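Local coordinates for PGRP-Hd - Peptidoglycan recognition protein homologue (Alvinella pompejana, PDB 3EP1) that probably recognises bacterial peptidoglycan as part of innate immunity in a heat-tolerant worm, using a fold shared with N-acetylmuramoyl-L-alanine amidases, at residues Asn75-Tyr80 with Glu92-Gly97; Phe82-Asp87 with Ile111-Ile116. All coordinates share one frame; numbering follows the deposited sequence.

Interaction 1: Asn75-Tyr80 with Glu92-Gly97; sequences NDDIKY and EGRGWG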
loop_
_atom_site.group_PDB
_atom_site.type_symbol
_atom_site.label_atom_id
_atom_site.label_comp_id
_atom_site.label_asym_id
_atom_site.label_seq_id
_atom_site.Cartn_x
_atom_site.Cartn_y
_atom_site.Cartn_z
ATOM N N ASN A 75 -22.300 -18.796 -2.493
ATOM C CA ASN A 75 -21.721 -17.455 -2.462
ATOM C C ASN A 75 -21.391 -16.967 -3.874
ATOM O O ASN A 75 -21.200 -17.771 -4.793
ATOM C CB ASN A 75 -20.454 -17.435 -1.594
ATOM C CG ASN A 75 -20.747 -17.699 -0.125
ATOM O OD1 ASN A 75 -21.539 -16.994 0.491
ATOM N ND2 ASN A 75 -20.111 -18.715 0.438
ATOM N N ASP A 76 -21.325 -15.649 -4.039
ATOM C CA ASP A 76 -21.015 -15.038 -5.327
ATOM C C ASP A 76 -19.548 -15.191 -5.733
ATOM O O ASP A 76 -19.188 -14.889 -6.868
ATOM C CB ASP A 76 -21.325 -13.533 -5.303
ATOM C CG ASP A 76 -22.799 -13.233 -5.135
ATOM O OD1 ASP A 76 -23.625 -14.070 -5.547
ATOM O OD2 ASP A 76 -23.127 -12.145 -4.613
ATOM N N ASP A 77 -18.709 -15.644 -4.802
ATOM C CA ASP A 77 -17.276 -15.787 -5.047
ATOM C C ASP A 77 -16.630 -16.193 -3.729
ATOM O O ASP A 77 -17.326 -16.368 -2.732
ATOM C CB ASP A 77 -16.723 -14.433 -5.525
ATOM C CG ASP A 77 -15.253 -14.484 -5.915
ATOM O OD1 ASP A 77 -14.724 -15.574 -6.200
ATOM O OD2 ASP A 77 -14.633 -13.403 -5.952
ATOM N N ILE A 78 -15.311 -16.365 -3.726
ATOM C CA ILE A 78 -14.605 -16.714 -2.497
ATOM C C ILE A 78 -15.068 -15.646 -1.486
ATOM O O ILE A 78 -15.231 -14.482 -1.851
ATOM C CB ILE A 78 -13.057 -16.699 -2.740
ATOM C CG1 ILE A 78 -12.326 -17.333 -1.559
ATOM C CG2 ILE A 78 -12.565 -15.277 -3.010
ATOM C CD1 ILE A 78 -10.856 -17.561 -1.826
ATOM N N LYS A 79 -15.312 -16.055 -0.242
ATOM C CA LYS A 79 -15.821 -15.179 0.826
ATOM C C LYS A 79 -15.029 -13.949 1.260
ATOM O O LYS A 79 -15.613 -12.938 1.660
ATOM C CB LYS A 79 -16.084 -15.994 2.092
ATOM C CG LYS A 79 -17.096 -17.103 1.955
ATOM C CD LYS A 79 -17.210 -17.860 3.265
ATOM C CE LYS A 79 -18.110 -19.068 3.124
ATOM N NZ LYS A 79 -18.033 -19.938 4.324
ATOM N N TYR A 80 -13.709 -14.029 1.193
ATOM C CA TYR A 80 -12.890 -12.926 1.654
ATOM C C TYR A 80 -12.336 -11.965 0.614
ATOM O O TYR A 80 -12.225 -12.295 -0.562
ATOM C CB TYR A 80 -11.755 -13.499 2.492
ATOM C CG TYR A 80 -12.229 -14.553 3.472
ATOM C CD1 TYR A 80 -12.197 -15.907 3.138
ATOM C CD2 TYR A 80 -12.727 -14.197 4.725
ATOM C CE1 TYR A 80 -12.645 -16.883 4.032
ATOM C CE2 TYR A 80 -13.182 -15.167 5.623
ATOM C CZ TYR A 80 -13.134 -16.506 5.271
ATOM O OH TYR A 80 -13.559 -17.466 6.162
ATOM N N GLU A 92 -5.133 -12.004 -3.413
ATOM C CA GLU A 92 -6.309 -11.212 -3.684
ATOM C C GLU A 92 -7.534 -12.115 -3.774
ATOM O O GLU A 92 -7.545 -13.084 -4.522
ATOM C CB GLU A 92 -6.152 -10.422 -4.989
ATOM C CG GLU A 92 -7.447 -9.732 -5.396
ATOM C CD GLU A 92 -7.391 -9.082 -6.754
ATOM O OE1 GLU A 92 -6.588 -9.520 -7.607
ATOM O OE2 GLU A 92 -8.180 -8.140 -6.971
ATOM N N GLY A 93 -8.552 -11.802 -2.982
ATOM C CA GLY A 93 -9.783 -12.559 -3.027
ATOM C C GLY A 93 -10.691 -11.685 -3.863
ATOM O O GLY A 93 -10.449 -11.493 -5.051
ATOM N N ARG A 94 -11.724 -11.128 -3.246
ATOM C CA ARG A 94 -12.617 -10.242 -3.974
ATOM C C ARG A 94 -11.894 -8.922 -4.206
ATOM O O ARG A 94 -12.255 -8.170 -5.101
ATOM C CB ARG A 94 -13.915 -10.002 -3.193
ATOM C CG ARG A 94 -14.662 -11.268 -2.881
ATOM C CD ARG A 94 -16.088 -11.020 -2.428
ATOM N NE ARG A 94 -16.744 -12.291 -2.165
ATOM C CZ ARG A 94 -18.046 -12.458 -1.980
ATOM N NH1 ARG A 94 -18.863 -11.423 -2.021
ATOM N NH2 ARG A 94 -18.528 -13.675 -1.777
ATOM N N GLY A 95 -10.873 -8.647 -3.393
ATOM C CA GLY A 95 -10.109 -7.416 -3.540
ATOM C C GLY A 95 -10.697 -6.184 -2.877
ATOM O O GLY A 95 -11.698 -6.265 -2.164
ATOM N N TRP A 96 -10.069 -5.035 -3.102
ATOM C CA TRP A 96 -10.544 -3.781 -2.517
ATOM C C TRP A 96 -11.814 -3.326 -3.231
ATOM O O TRP A 96 -12.049 -3.683 -4.385
ATOM C CB TRP A 96 -9.496 -2.663 -2.660
ATOM C CG TRP A 96 -8.198 -2.856 -1.928
ATOM C CD1 TRP A 96 -6.955 -2.929 -2.482
ATOM C CD2 TRP A 96 -8.008 -2.941 -0.509
ATOM N NE1 TRP A 96 -6.002 -3.051 -1.500
ATOM C CE2 TRP A 96 -6.622 -3.061 -0.280
ATOM C CE3 TRP A 96 -8.874 -2.925 0.590
ATOM C CZ2 TRP A 96 -6.081 -3.165 0.998
ATOM C CZ3 TRP A 96 -8.338 -3.030 1.864
ATOM C CH2 TRP A 96 -6.955 -3.148 2.058
ATOM N N GLY A 97 -12.628 -2.544 -2.530
ATOM C CA GLY A 97 -13.843 -2.004 -3.114
ATOM C C GLY A 97 -14.991 -2.928 -3.474
ATOM O O GLY A 97 -15.876 -2.529 -4.226
HETATM O O HOH W 1 -21.519 -10.630 -2.958
#
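R94 sets out with CG opposite its own carbonyl carbon (chi1 -58°) and then runs extended from CG to NE, which carries the guanidinium across to the backbone oxygens of D77 and I78. R94 NE donates to I78 O at 2.7 Å, almost straight at 173° and with the oxygen in the guanidinium plane. R94 NH2 reaches D77 O at 3.1 Å, coming in above the plane of that carbonyl, and adds a weak second bond to I78 O. With D77 CG swung away from its backbone N (chi1 -176°), the D77 and R94 side chains run past each other in opposite directions, their flat groups nearly parallel, and D77 OD2 sits 3.7 Å from R94 CG. No N-H of R94 points at this carboxylate; its main partner is R8, by a salt bridge, while Q67 also donates to it.

R94 belongs to the GRGW sequence familiar from peptidoglycan recognition proteins, in the loop that follows strand 90-92, and ties that loop to the one leading from helix 59-72 into strand 82-84. The backbone takes part too: R94 N bonds to Y80 O at 3.0 Å, on a lone pair. G93 CA makes a CA-H...O contact with Y80 O at 3.5 Å, and a CB on G93 would collide with that oxygen. I78 CG2 covers G93 CA at 3.9 Å, and the I78 side chain also packs on helix 59-72. A water donates to D76 OD2 at 2.8 Å and receives a weak bond from R94 NH1; R94 NH2 also bonds to Q101 OE1 and R94 NH1 to V99 O.

Interaction 2: Phe82-Asp87 with Ile111-Ile116; sequences FLIDQD and IGVAVI
Strands 82-84 and 111-115 run parallel, their axes 4.7 Å apart at the closest point and inclined by 26°, with F82 beside V113, L83 beside A114 and I84 beside V115. I84 bonds on both sides of V115: I84 N donates to A114 O, and I116 N reaches I84 O at 3.0 Å in a nearly straight line (171°). F82 repeats the pattern around V113, accepting from A114 N and giving a weak bond to G112 O. These are two neighbouring strands of the mixed central sheet of the amidase-like fold, which has helices against both faces. F82, I84 and V113 turn to helix 126-141; there I84 CD1 meets V113 CG1 at 3.8 Å, and I111 CG2 comes to the edge of the F82 ring. On the other face L83 CG rests on A114 CB at 4.0 Å, with helix 59-72 above L83. I116 holds CG1 beside its own backbone N (chi1 -51°), which lays CG1 3.5 Å from I84 O and carries CD1 to 4.1 Å from D85 CB. Cutting I116 back to an alanine removes CG1 and CD1, and would probably leave a gap against I84 O and D85 CB. Q86 CG packs on I116 O at 3.6 Å.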
loop_
_atom_site.group_PDB
_atom_site.type_symbol
_atom_site.label_atom_id
_atom_site.label_comp_id
_atom_site.label_asym_id
_atom_site.label_seq_id
_atom_site.Cartn_x
_atom_site.Cartn_y
_atom_site.Cartn_z
ATOM N N PHE A 82 -9.311 -10.626 0.975
ATOM C CA PHE A 82 -7.900 -10.990 0.923
ATOM C C PHE A 82 -7.631 -12.186 1.828
ATOM O O PHE A 82 -8.398 -12.466 2.743
ATOM C CB PHE A 82 -7.008 -9.841 1.406
ATOM C CG PHE A 82 -7.056 -8.617 0.541
ATOM C CD1 PHE A 82 -7.890 -7.554 0.866
ATOM C CD2 PHE A 82 -6.274 -8.533 -0.606
ATOM C CE1 PHE A 82 -7.946 -6.428 0.062
ATOM C CE2 PHE A 82 -6.322 -7.415 -1.417
ATOM C CZ PHE A 82 -7.164 -6.357 -1.082
ATOM N N LEU A 83 -6.526 -12.877 1.573
ATOM C CA LEU A 83 -6.126 -14.022 2.378
ATOM C C LEU A 83 -4.612 -13.938 2.547
ATOM O O LEU A 83 -3.912 -13.486 1.649
ATOM C CB LEU A 83 -6.517 -15.338 1.698
ATOM C CG LEU A 83 -7.985 -15.562 1.321
ATOM C CD1 LEU A 83 -8.268 -14.923 -0.029
ATOM C CD2 LEU A 83 -8.279 -17.054 1.256
ATOM N N ILE A 84 -4.113 -14.383 3.693
ATOM C CA ILE A 84 -2.686 -14.312 3.999
ATOM C C ILE A 84 -2.167 -15.648 4.537
ATOM O O ILE A 84 -2.778 -16.224 5.434
ATOM C CB ILE A 84 -2.441 -13.205 5.065
ATOM C CG1 ILE A 84 -3.117 -11.900 4.617
ATOM C CG2 ILE A 84 -0.952 -13.020 5.311
ATOM C CD1 ILE A 84 -3.012 -10.749 5.601
ATOM N N ASP A 85 -1.059 -16.153 3.993
ATOM C CA ASP A 85 -0.512 -17.417 4.485
ATOM C C ASP A 85 0.581 -17.179 5.524
ATOM O O ASP A 85 0.985 -16.045 5.764
ATOM C CB ASP A 85 0.013 -18.310 3.341
ATOM C CG ASP A 85 1.202 -17.713 2.603
ATOM O OD1 ASP A 85 1.917 -16.861 3.173
ATOM O OD2 ASP A 85 1.431 -18.126 1.445
ATOM N N GLN A 86 1.066 -18.258 6.126
ATOM C CA GLN A 86 2.070 -18.169 7.185
ATOM C C GLN A 86 3.456 -17.659 6.798
ATOM O O GLN A 86 4.285 -17.360 7.669
ATOM C CB GLN A 86 2.143 -19.520 7.900
ATOM C CG GLN A 86 0.771 -19.908 8.467
ATOM C CD GLN A 86 0.744 -21.255 9.153
ATOM O OE1 GLN A 86 1.178 -22.257 8.585
ATOM N NE2 GLN A 86 0.224 -21.294 10.380
ATOM N N ASP A 87 3.700 -17.529 5.497
ATOM C CA ASP A 87 4.972 -17.013 5.020
ATOM C C ASP A 87 4.840 -15.557 4.606
ATOM O O ASP A 87 5.735 -15.009 3.982
ATOM C CB ASP A 87 5.494 -17.846 3.847
ATOM C CG ASP A 87 5.989 -19.211 4.282
ATOM O OD1 ASP A 87 6.841 -19.273 5.193
ATOM O OD2 ASP A 87 5.537 -20.227 3.715
ATOM N N ILE A 111 -13.731 -5.099 5.400
ATOM C CA ILE A 111 -12.854 -5.952 4.620
ATOM C C ILE A 111 -12.670 -7.271 5.374
ATOM O O ILE A 111 -12.349 -7.283 6.561
ATOM C CB ILE A 111 -11.488 -5.272 4.407
ATOM C CG1 ILE A 111 -11.640 -4.133 3.408
ATOM C CG2 ILE A 111 -10.466 -6.274 3.916
ATOM C CD1 ILE A 111 -12.009 -4.598 2.024
ATOM N N GLY A 112 -12.904 -8.375 4.686
ATOM C CA GLY A 112 -12.752 -9.671 5.312
ATOM C C GLY A 112 -11.415 -10.258 4.924
ATOM O O GLY A 112 -11.107 -10.381 3.745
ATOM N N VAL A 113 -10.613 -10.601 5.920
ATOM C CA VAL A 113 -9.307 -11.176 5.674
ATOM C C VAL A 113 -9.223 -12.546 6.328
ATOM O O VAL A 113 -9.453 -12.687 7.521
ATOM C CB VAL A 113 -8.175 -10.298 6.247
ATOM C CG1 VAL A 113 -6.831 -10.936 5.944
ATOM C CG2 VAL A 113 -8.230 -8.898 5.665
ATOM N N ALA A 114 -8.904 -13.557 5.537
ATOM C CA ALA A 114 -8.772 -14.907 6.063
ATOM C C ALA A 114 -7.296 -15.194 6.271
ATOM O O ALA A 114 -6.474 -14.855 5.417
ATOM C CB ALA A 114 -9.354 -15.915 5.088
ATOM N N VAL A 115 -6.959 -15.791 7.414
ATOM C CA VAL A 115 -5.575 -16.159 7.699
ATOM C C VAL A 115 -5.507 -17.680 7.579
ATOM O O VAL A 115 -6.212 -18.417 8.275
ATOM C CB VAL A 115 -5.117 -15.667 9.101
ATOM C CG1 VAL A 115 -5.073 -14.149 9.106
ATOM C CG2 VAL A 115 -6.049 -16.178 10.191
ATOM N N ILE A 116 -4.657 -18.137 6.671
ATOM C CA ILE A 116 -4.537 -19.551 6.375
ATOM C C ILE A 116 -3.853 -20.413 7.422
ATOM O O ILE A 116 -2.635 -20.424 7.534
ATOM C CB ILE A 116 -3.854 -19.731 5.008
ATOM C CG1 ILE A 116 -4.574 -18.861 3.966
ATOM C CG2 ILE A 116 -3.896 -21.186 4.598
ATOM C CD1 ILE A 116 -3.989 -18.904 2.565
#

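From the N terminus the four segments come in the order 75-80, 82-87, 92-97 and 111-116, so the two contacts cross. Interaction 1 closes a loop of 11 residues that holds strand 82-84 and most of strand 90-92; interaction 2 closes a longer one of 23 residues, which contains strand 90-92 and the whole of 92-97. The first joins two loops beside the sheet, the second two parallel strands inside it, and their centres lie 12 Å apart. They meet directly: the Y80 ring packs on A114, while W96 stands edge-to-face with F82 and touches I111. Helix 59-72 is common to both, receiving I78 from one and L83 from the other.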